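Local coordinates for Tox3 (Phaeosphaeria nodorum, PDB 6WES), which acts as a necrotrophic effector of a fungal wheat pathogen, probably recognised in the host through the susceptibility locus Snn3, at residues Pro41-Trp49 and Leu61-Asn69; Ser13-Ile23 and Arg124-Ile132. All blocks are in the same frame, centred on the assembly; numbering follows the deposited sequence.

Contact 1. Residues Pro41-Trp49 and Leu61-Asn69; sequences PNQVLRVTW and LPIVTVPGN
Leu-45 and Val-66 exchange two backbone hydrogen bonds, N of Leu-45 to O of Val-66 (3.1 Å) and N of Val-66 to O of Leu-45 (2.7 Å), and set the antiparallel register of strands 45-49 and 63-66. Val-47 and Val-64 form the next hydrogen-bonded pair, and the N-H of Trp-49 continues the ladder to O of Pro-62. Residues of the non-hydrogen-bonded pairs add CA-H...O contacts to the carbonyls of the rungs, as from CA of Thr-65 to O of Leu-45.

Apolar contacts divide by face. On the inner face CG2 of Val-47 meets CG2 of Val-66 at 3.7 Å, while CG1 of Val-47, anti to the backbone N (chi1 174°), lies over one face of the Trp-49 ring toward its rim. Leu-104 and Phe-102 of strand 92-105 pack against this side. On the outer face CD1 of Ile-63 lies close alongside CG2 of Thr-48 (3.5 Å); just before the strand, CG1 of Val-44 meets CG2 of Thr-65 obliquely and tightly (3.3 Å).

Beyond the ladder, one water donates to both OD1 of Asn-42 and O of Gly-68. The chemistry implies an outermost strand of the barrel sheet held chiefly by its backbone, with apolar side chains closing the inner face.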
loop_
_atom_site.group_PDB
_atom_site.type_symbol
_atom_site.label_atom_id
_atom_site.label_comp_id
_atom_site.label_asym_id
_atom_site.label_seq_id
_atom_site.Cartn_x
_atom_site.Cartn_y
_atom_site.Cartn_z
ATOM N N PRO A 41 11.431 1.652 -25.598
ATOM C CA PRO A 41 11.067 0.731 -24.516
ATOM C C PRO A 41 11.913 0.878 -23.268
ATOM O O PRO A 41 11.501 0.375 -22.217
ATOM C CB PRO A 41 11.288 -0.646 -25.157
ATOM C CG PRO A 41 12.331 -0.401 -26.210
ATOM C CD PRO A 41 12.054 0.961 -26.749
ATOM N N ASN A 42 13.082 1.513 -23.351
ATOM C CA ASN A 42 13.997 1.652 -22.230
ATOM C C ASN A 42 13.953 3.058 -21.637
ATOM O O ASN A 42 14.877 3.469 -20.923
ATOM C CB ASN A 42 15.412 1.235 -22.659
ATOM C CG ASN A 42 15.424 -0.128 -23.380
ATOM O OD1 ASN A 42 14.970 -1.123 -22.830
ATOM N ND2 ASN A 42 15.922 -0.160 -24.614
ATOM N N GLN A 43 12.890 3.804 -21.908
ATOM C CA GLN A 43 12.790 5.150 -21.373
ATOM C C GLN A 43 12.577 5.142 -19.864
ATOM O O GLN A 43 11.969 4.235 -19.290
ATOM C CB GLN A 43 11.649 5.915 -22.034
ATOM C CG GLN A 43 10.250 5.395 -21.728
ATOM C CD GLN A 43 9.198 6.145 -22.532
ATOM O OE1 GLN A 43 8.540 7.067 -22.028
ATOM N NE2 GLN A 43 9.049 5.765 -23.791
ATOM N N VAL A 44 13.113 6.175 -19.219
ATOM C CA VAL A 44 12.822 6.404 -17.812
ATOM C C VAL A 44 11.336 6.688 -17.688
ATOM O O VAL A 44 10.757 7.375 -18.536
ATOM C CB VAL A 44 13.654 7.613 -17.342
ATOM C CG1 VAL A 44 13.213 8.091 -16.006
ATOM C CG2 VAL A 44 15.150 7.295 -17.328
ATOM N N LEU A 45 10.693 6.143 -16.651
ATOM C CA LEU A 45 9.256 6.301 -16.447
ATOM C C LEU A 45 9.018 7.056 -15.157
ATOM O O LEU A 45 9.745 6.859 -14.183
ATOM C CB LEU A 45 8.540 4.942 -16.352
ATOM C CG LEU A 45 8.647 4.088 -17.612
ATOM C CD1 LEU A 45 8.098 2.694 -17.300
ATOM C CD2 LEU A 45 7.855 4.734 -18.738
ATOM N N ARG A 46 8.017 7.915 -15.141
ATOM C CA ARG A 46 7.654 8.682 -13.957
ATOM C C ARG A 46 6.312 8.151 -13.463
ATOM O O ARG A 46 5.262 8.478 -14.032
ATOM C CB ARG A 46 7.588 10.164 -14.304
ATOM C CG ARG A 46 8.959 10.740 -14.588
ATOM C CD ARG A 46 8.887 12.193 -15.022
ATOM N NE ARG A 46 10.192 12.666 -15.483
ATOM C CZ ARG A 46 10.646 12.506 -16.724
ATOM N NH1 ARG A 46 9.899 11.888 -17.634
ATOM N NH2 ARG A 46 11.847 12.965 -17.057
ATOM N N VAL A 47 6.352 7.348 -12.398
ATOM C CA VAL A 47 5.172 6.709 -11.824
ATOM C C VAL A 47 4.631 7.588 -10.702
ATOM O O VAL A 47 5.397 8.061 -9.849
ATOM C CB VAL A 47 5.528 5.305 -11.302
ATOM C CG1 VAL A 47 4.365 4.678 -10.570
ATOM C CG2 VAL A 47 5.979 4.397 -12.455
ATOM N N THR A 48 3.321 7.801 -10.690
ATOM C CA THR A 48 2.657 8.451 -9.559
ATOM C C THR A 48 1.726 7.439 -8.907
ATOM O O THR A 48 0.745 7.006 -9.525
ATOM C CB THR A 48 1.856 9.661 -10.042
ATOM O OG1 THR A 48 2.764 10.643 -10.575
ATOM C CG2 THR A 48 1.034 10.312 -8.901
ATOM N N TRP A 49 2.007 7.085 -7.658
ATOM C CA TRP A 49 1.090 6.260 -6.869
ATOM C C TRP A 49 0.101 7.176 -6.161
ATOM O O TRP A 49 0.483 8.264 -5.683
ATOM C CB TRP A 49 1.854 5.489 -5.791
ATOM C CG TRP A 49 2.861 4.477 -6.282
ATOM C CD1 TRP A 49 4.198 4.665 -6.441
ATOM C CD2 TRP A 49 2.607 3.104 -6.602
ATOM N NE1 TRP A 49 4.801 3.495 -6.840
ATOM C CE2 TRP A 49 3.843 2.525 -6.945
ATOM C CE3 TRP A 49 1.453 2.312 -6.616
ATOM C CZ2 TRP A 49 3.964 1.182 -7.295
ATOM C CZ3 TRP A 49 1.576 0.971 -6.953
ATOM C CH2 TRP A 49 2.822 0.428 -7.295
ATOM N N LEU A 61 8.509 8.881 -0.968
ATOM C CA LEU A 61 7.635 9.713 -1.782
ATOM C C LEU A 61 6.981 8.912 -2.921
ATOM O O LEU A 61 7.686 8.169 -3.621
ATOM C CB LEU A 61 8.490 10.834 -2.352
ATOM C CG LEU A 61 7.758 12.000 -2.950
ATOM C CD1 LEU A 61 7.144 12.814 -1.854
ATOM C CD2 LEU A 61 8.764 12.813 -3.764
ATOM N N PRO A 62 5.658 9.037 -3.135
ATOM C CA PRO A 62 4.943 8.242 -4.159
ATOM C C PRO A 62 5.140 8.712 -5.588
ATOM O O PRO A 62 4.502 8.146 -6.495
ATOM C CB PRO A 62 3.484 8.458 -3.775
ATOM C CG PRO A 62 3.464 9.871 -3.184
ATOM C CD PRO A 62 4.733 9.899 -2.372
ATOM N N ILE A 63 5.993 9.697 -5.819
ATOM C CA ILE A 63 6.318 10.160 -7.160
ATOM C C ILE A 63 7.699 9.619 -7.446
ATOM O O ILE A 63 8.697 10.077 -6.872
ATOM C CB ILE A 63 6.295 11.691 -7.232
ATOM C CG1 ILE A 63 5.008 12.258 -6.567
ATOM C CG2 ILE A 63 6.525 12.148 -8.677
ATOM C CD1 ILE A 63 3.708 11.648 -7.083
ATOM N N VAL A 64 7.763 8.596 -8.287
ATOM C CA VAL A 64 8.958 7.768 -8.408
ATOM C C VAL A 64 9.417 7.752 -9.857
ATOM O O VAL A 64 8.600 7.668 -10.775
ATOM C CB VAL A 64 8.672 6.338 -7.905
ATOM C CG1 VAL A 64 9.876 5.405 -8.156
ATOM C CG2 VAL A 64 8.260 6.394 -6.441
ATOM N N THR A 65 10.719 7.830 -10.065
ATOM C CA THR A 65 11.329 7.667 -11.375
ATOM C C THR A 65 11.851 6.239 -11.488
ATOM O O THR A 65 12.566 5.755 -10.599
ATOM C CB THR A 65 12.473 8.666 -11.479
ATOM O OG1 THR A 65 11.934 9.987 -11.364
ATOM C CG2 THR A 65 13.170 8.513 -12.776
ATOM N N VAL A 66 11.444 5.539 -12.535
ATOM C CA VAL A 66 11.873 4.168 -12.788
ATOM C C VAL A 66 13.006 4.219 -13.804
ATOM O O VAL A 66 12.783 4.671 -14.952
ATOM C CB VAL A 66 10.710 3.318 -13.315
ATOM C CG1 VAL A 66 11.153 1.909 -13.556
ATOM C CG2 VAL A 66 9.521 3.341 -12.331
ATOM N N PRO A 67 14.217 3.802 -13.448
ATOM C CA PRO A 67 15.326 3.863 -14.396
ATOM C C PRO A 67 15.037 3.045 -15.644
ATOM O O PRO A 67 14.271 2.071 -15.639
ATOM C CB PRO A 67 16.514 3.279 -13.615
ATOM C CG PRO A 67 16.150 3.486 -12.199
ATOM C CD PRO A 67 14.652 3.372 -12.103
ATOM N N GLY A 68 15.732 3.416 -16.716
ATOM C CA GLY A 68 15.505 2.795 -18.011
ATOM C C GLY A 68 15.801 1.318 -18.029
ATOM O O GLY A 68 15.187 0.575 -18.805
ATOM N N ASN A 69 16.718 0.867 -17.179
ATOM C CA ASN A 69 17.089 -0.541 -17.103
ATOM C C ASN A 69 16.330 -1.302 -16.022
ATOM O O ASN A 69 16.612 -2.487 -15.814
ATOM C CB ASN A 69 18.594 -0.663 -16.837
ATOM C CG ASN A 69 18.960 -0.370 -15.388
ATOM O OD1 ASN A 69 18.355 0.489 -14.740
ATOM N ND2 ASN A 69 19.962 -1.084 -14.873
HETATM O O HOH W 1 15.840 -1.729 -20.270
#

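Contact 2. Residues Ser13-Ile23 and Arg124-Ile132; sequences SVHDCRERTGI and RPTMHEVCI
Met-127 lays its CB over one face of the His-15 imidazole, a CH-pi contact 3.6 Å from that CB to the ring centroid. With CG anti to the backbone N (chi1 -173°), the chain runs extended to SD and then bends at chi3 (-73°), which brings CE back to 3.6 Å from ND1 of His-15. SD lies obliquely to the same ring and 3.9 Å from SG of Cys-17, and Ile-23 crosses the methionine at about a right angle. CG of Pro-125 meets the His-15 ring at its edge and also touches CB of Ser-13, 3.6 Å away.

The two strands do not pair: their facing side chains meet across the interior of the beta barrel. A G1 beta bulge, in which Gly-22 and Ile-23 both face His-15, lies where the turn leads into strand 23-36.

From strand 126-133 the extended Glu-129 side chain (chi1 175°) reaches the backbone of the turn at Arg-18 and Glu-19. The N-H of Glu-19 is shared between the syn lone pairs of OE1 (3.2 Å) and OE2 (3.3 Å), and Arg-18 N adds a weak bond to OE1. Tyr-96 OH also bonds OE2. Beside this carboxylate, CG of Glu-19 rests 3.3 Å from SG of Cys-131, which is disulfide-bonded to Cys-94, as Cys-17 is to Cys-146.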
loop_
_atom_site.group_PDB
_atom_site.type_symbol
_atom_site.label_atom_id
_atom_site.label_comp_id
_atom_site.label_asym_id
_atom_site.label_seq_id
_atom_site.Cartn_x
_atom_site.Cartn_y
_atom_site.Cartn_z
ATOM N N SER A 13 -5.975 -7.839 4.096
ATOM C CA SER A 13 -5.167 -8.582 5.052
ATOM C C SER A 13 -5.889 -8.664 6.387
ATOM O O SER A 13 -6.789 -7.871 6.677
ATOM C CB SER A 13 -3.795 -7.935 5.254
ATOM O OG SER A 13 -3.903 -6.609 5.751
ATOM N N VAL A 14 -5.478 -9.628 7.205
ATOM C CA VAL A 14 -6.020 -9.826 8.548
ATOM C C VAL A 14 -4.837 -9.945 9.502
ATOM O O VAL A 14 -3.867 -10.663 9.203
ATOM C CB VAL A 14 -6.875 -11.112 8.624
ATOM C CG1 VAL A 14 -7.430 -11.328 10.038
ATOM C CG2 VAL A 14 -8.000 -11.048 7.596
ATOM N N HIS A 15 -4.908 -9.243 10.633
ATOM C CA HIS A 15 -3.827 -9.216 11.611
ATOM C C HIS A 15 -4.347 -9.501 13.010
ATOM O O HIS A 15 -5.478 -9.147 13.365
ATOM C CB HIS A 15 -3.125 -7.847 11.600
ATOM C CG HIS A 15 -2.318 -7.619 10.360
ATOM N ND1 HIS A 15 -2.861 -7.114 9.199
ATOM C CD2 HIS A 15 -1.027 -7.904 10.079
ATOM C CE1 HIS A 15 -1.932 -7.084 8.252
ATOM N NE2 HIS A 15 -0.804 -7.546 8.771
ATOM N N ASP A 16 -3.472 -10.093 13.815
ATOM C CA ASP A 16 -3.748 -10.367 15.222
ATOM C C ASP A 16 -2.748 -9.590 16.054
ATOM O O ASP A 16 -1.535 -9.687 15.837
ATOM C CB ASP A 16 -3.657 -11.867 15.476
ATOM C CG ASP A 16 -4.676 -12.623 14.680
ATOM O OD1 ASP A 16 -5.842 -12.189 14.615
ATOM O OD2 ASP A 16 -4.317 -13.678 14.093
ATOM N N CYS A 17 -3.259 -8.777 16.959
ATOM C CA CYS A 17 -2.429 -7.873 17.739
ATOM C C CYS A 17 -2.585 -8.205 19.220
ATOM O O CYS A 17 -3.343 -9.108 19.596
ATOM C CB CYS A 17 -2.802 -6.415 17.441
ATOM S SG CYS A 17 -2.556 -5.896 15.694
ATOM N N ARG A 18 -1.868 -7.458 20.071
ATOM C CA ARG A 18 -1.853 -7.817 21.489
ATOM C C ARG A 18 -3.213 -7.600 22.136
ATOM O O ARG A 18 -3.637 -8.398 22.980
ATOM C CB ARG A 18 -0.759 -7.067 22.260
ATOM C CG ARG A 18 -0.735 -7.479 23.743
ATOM C CD ARG A 18 0.556 -7.113 24.441
ATOM N NE ARG A 18 1.728 -7.659 23.754
ATOM C CZ ARG A 18 2.980 -7.460 24.164
ATOM N NH1 ARG A 18 3.216 -6.742 25.261
ATOM N NH2 ARG A 18 3.991 -7.977 23.480
ATOM N N GLU A 19 -3.903 -6.515 21.784
ATOM C CA GLU A 19 -5.168 -6.179 22.422
ATOM C C GLU A 19 -6.393 -6.569 21.615
ATOM O O GLU A 19 -7.480 -6.662 22.190
ATOM C CB GLU A 19 -5.245 -4.679 22.737
ATOM C CG GLU A 19 -4.224 -4.223 23.757
ATOM C CD GLU A 19 -4.429 -4.860 25.106
ATOM O OE1 GLU A 19 -5.599 -5.061 25.498
ATOM O OE2 GLU A 19 -3.414 -5.188 25.755
ATOM N N ARG A 20 -6.250 -6.808 20.314
ATOM C CA ARG A 20 -7.383 -7.118 19.455
ATOM C C ARG A 20 -6.908 -8.046 18.349
ATOM O O ARG A 20 -5.824 -7.844 17.795
ATOM C CB ARG A 20 -7.957 -5.855 18.807
ATOM C CG ARG A 20 -9.175 -6.157 17.964
ATOM C CD ARG A 20 -9.847 -4.907 17.501
ATOM N NE ARG A 20 -10.023 -3.957 18.600
ATOM C CZ ARG A 20 -11.196 -3.460 18.984
ATOM N NH1 ARG A 20 -12.309 -3.806 18.345
ATOM N NH2 ARG A 20 -11.252 -2.606 20.000
ATOM N N THR A 21 -7.725 -9.044 18.015
ATOM C CA THR A 21 -7.404 -9.963 16.931
ATOM C C THR A 21 -8.436 -9.861 15.814
ATOM O O THR A 21 -9.486 -9.227 15.952
ATOM C CB THR A 21 -7.326 -11.396 17.447
ATOM O OG1 THR A 21 -8.584 -11.736 18.044
ATOM C CG2 THR A 21 -6.230 -11.500 18.503
ATOM N N GLY A 22 -8.107 -10.486 14.686
ATOM C CA GLY A 22 -9.001 -10.526 13.543
ATOM C C GLY A 22 -9.245 -9.196 12.862
ATOM O O GLY A 22 -10.336 -8.978 12.300
ATOM N N ILE A 23 -8.251 -8.309 12.850
ATOM C CA ILE A 23 -8.405 -6.985 12.257
ATOM C C ILE A 23 -8.220 -7.127 10.757
ATOM O O ILE A 23 -7.113 -7.391 10.283
ATOM C CB ILE A 23 -7.396 -5.993 12.846
ATOM C CG1 ILE A 23 -7.514 -5.946 14.375
ATOM C CG2 ILE A 23 -7.595 -4.638 12.207
ATOM C CD1 ILE A 23 -6.417 -5.121 15.036
ATOM N N ARG A 124 3.104 -9.291 1.337
ATOM C CA ARG A 124 2.810 -9.399 2.763
ATOM C C ARG A 124 2.926 -8.045 3.449
ATOM O O ARG A 124 3.989 -7.405 3.382
ATOM C CB ARG A 124 3.804 -10.370 3.401
ATOM C CG ARG A 124 3.553 -10.667 4.887
ATOM C CD ARG A 124 4.599 -11.673 5.439
ATOM N NE ARG A 124 4.419 -11.935 6.872
ATOM C CZ ARG A 124 4.861 -13.026 7.497
ATOM N NH1 ARG A 124 5.519 -13.965 6.826
ATOM N NH2 ARG A 124 4.638 -13.182 8.795
ATOM N N PRO A 125 1.882 -7.567 4.116
ATOM C CA PRO A 125 1.960 -6.324 4.881
ATOM C C PRO A 125 2.369 -6.621 6.320
ATOM O O PRO A 125 2.487 -7.777 6.726
ATOM C CB PRO A 125 0.512 -5.839 4.848
ATOM C CG PRO A 125 -0.299 -7.135 4.900
ATOM C CD PRO A 125 0.516 -8.147 4.100
ATOM N N THR A 126 2.600 -5.560 7.083
ATOM C CA THR A 126 2.770 -5.676 8.524
ATOM C C THR A 126 1.853 -4.679 9.213
ATOM O O THR A 126 1.564 -3.607 8.675
ATOM C CB THR A 126 4.210 -5.414 8.953
ATOM O OG1 THR A 126 4.605 -4.085 8.573
ATOM C CG2 THR A 126 5.150 -6.446 8.322
ATOM N N MET A 127 1.385 -5.026 10.401
ATOM C CA MET A 127 0.583 -4.127 11.213
ATOM C C MET A 127 1.288 -3.916 12.537
ATOM O O MET A 127 2.030 -4.784 13.012
ATOM C CB MET A 127 -0.828 -4.660 11.464
ATOM C CG MET A 127 -1.751 -3.645 12.173
ATOM S SD MET A 127 -3.469 -4.177 12.305
ATOM C CE MET A 127 -3.919 -3.953 10.565
ATOM N N HIS A 128 1.059 -2.747 13.118
ATOM C CA HIS A 128 1.765 -2.272 14.290
ATOM C C HIS A 128 0.736 -1.631 15.206
ATOM O O HIS A 128 -0.177 -0.959 14.726
ATOM C CB HIS A 128 2.832 -1.268 13.792
ATOM C CG HIS A 128 3.704 -1.850 12.719
ATOM N ND1 HIS A 128 4.897 -2.472 13.009
ATOM C CD2 HIS A 128 3.528 -1.975 11.377
ATOM C CE1 HIS A 128 5.434 -2.935 11.893
ATOM N NE2 HIS A 128 4.618 -2.656 10.887
ATOM N N GLU A 129 0.841 -1.881 16.513
ATOM C CA GLU A 129 -0.193 -1.473 17.463
ATOM C C GLU A 129 0.449 -0.804 18.675
ATOM O O GLU A 129 1.482 -1.264 19.173
ATOM C CB GLU A 129 -0.985 -2.727 17.960
ATOM C CG GLU A 129 -2.052 -2.479 19.061
ATOM C CD GLU A 129 -2.608 -3.771 19.729
ATOM O OE1 GLU A 129 -1.828 -4.472 20.380
ATOM O OE2 GLU A 129 -3.810 -4.072 19.606
ATOM N N VAL A 130 -0.161 0.280 19.166
ATOM C CA VAL A 130 0.198 0.854 20.464
ATOM C C VAL A 130 -1.094 1.142 21.220
ATOM O O VAL A 130 -2.023 1.727 20.657
ATOM C CB VAL A 130 1.101 2.109 20.329
ATOM C CG1 VAL A 130 0.499 3.168 19.405
ATOM C CG2 VAL A 130 1.495 2.687 21.710
ATOM N N CYS A 131 -1.178 0.691 22.468
ATOM C CA CYS A 131 -2.399 0.850 23.250
ATOM C C CYS A 131 -2.121 1.521 24.591
ATOM O O CYS A 131 -1.057 1.340 25.187
ATOM C CB CYS A 131 -3.078 -0.481 23.563
ATOM S SG CYS A 131 -3.536 -1.396 22.119
ATOM N N ILE A 132 -3.102 2.280 25.068
ATOM C CA ILE A 132 -3.049 2.878 26.398
ATOM C C ILE A 132 -4.434 2.796 27.028
ATOM O O ILE A 132 -5.461 2.839 26.341
ATOM C CB ILE A 132 -2.541 4.342 26.336
ATOM C CG1 ILE A 132 -2.375 4.926 27.736
ATOM C CG2 ILE A 132 -3.494 5.226 25.550
ATOM C CD1 ILE A 132 -1.564 6.210 27.754
#

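The two contacts use one antiparallel sheet in different ways. Contact 1 joins neighbouring strands at the sheet's outer margin, whereas contact 2 brings together strands 2-16 and 126-133, which are separated by strand 144-153 in the strand order. Their centres stand about 33 Å apart on opposite sides of the chain's centre, and in sequence contact 1 is nested within the loop closed by contact 2. Both are partly buried, but contact 2 has more buried residues. Because its strands are not neighbours in the sheet, its chemistry is that of side chains: sulfur, imidazole and a carboxylate gripping backbone N-H groups, with two disulfides alongside. Contact 1 relies mainly on main-chain pairing, with one face inward and the other outward.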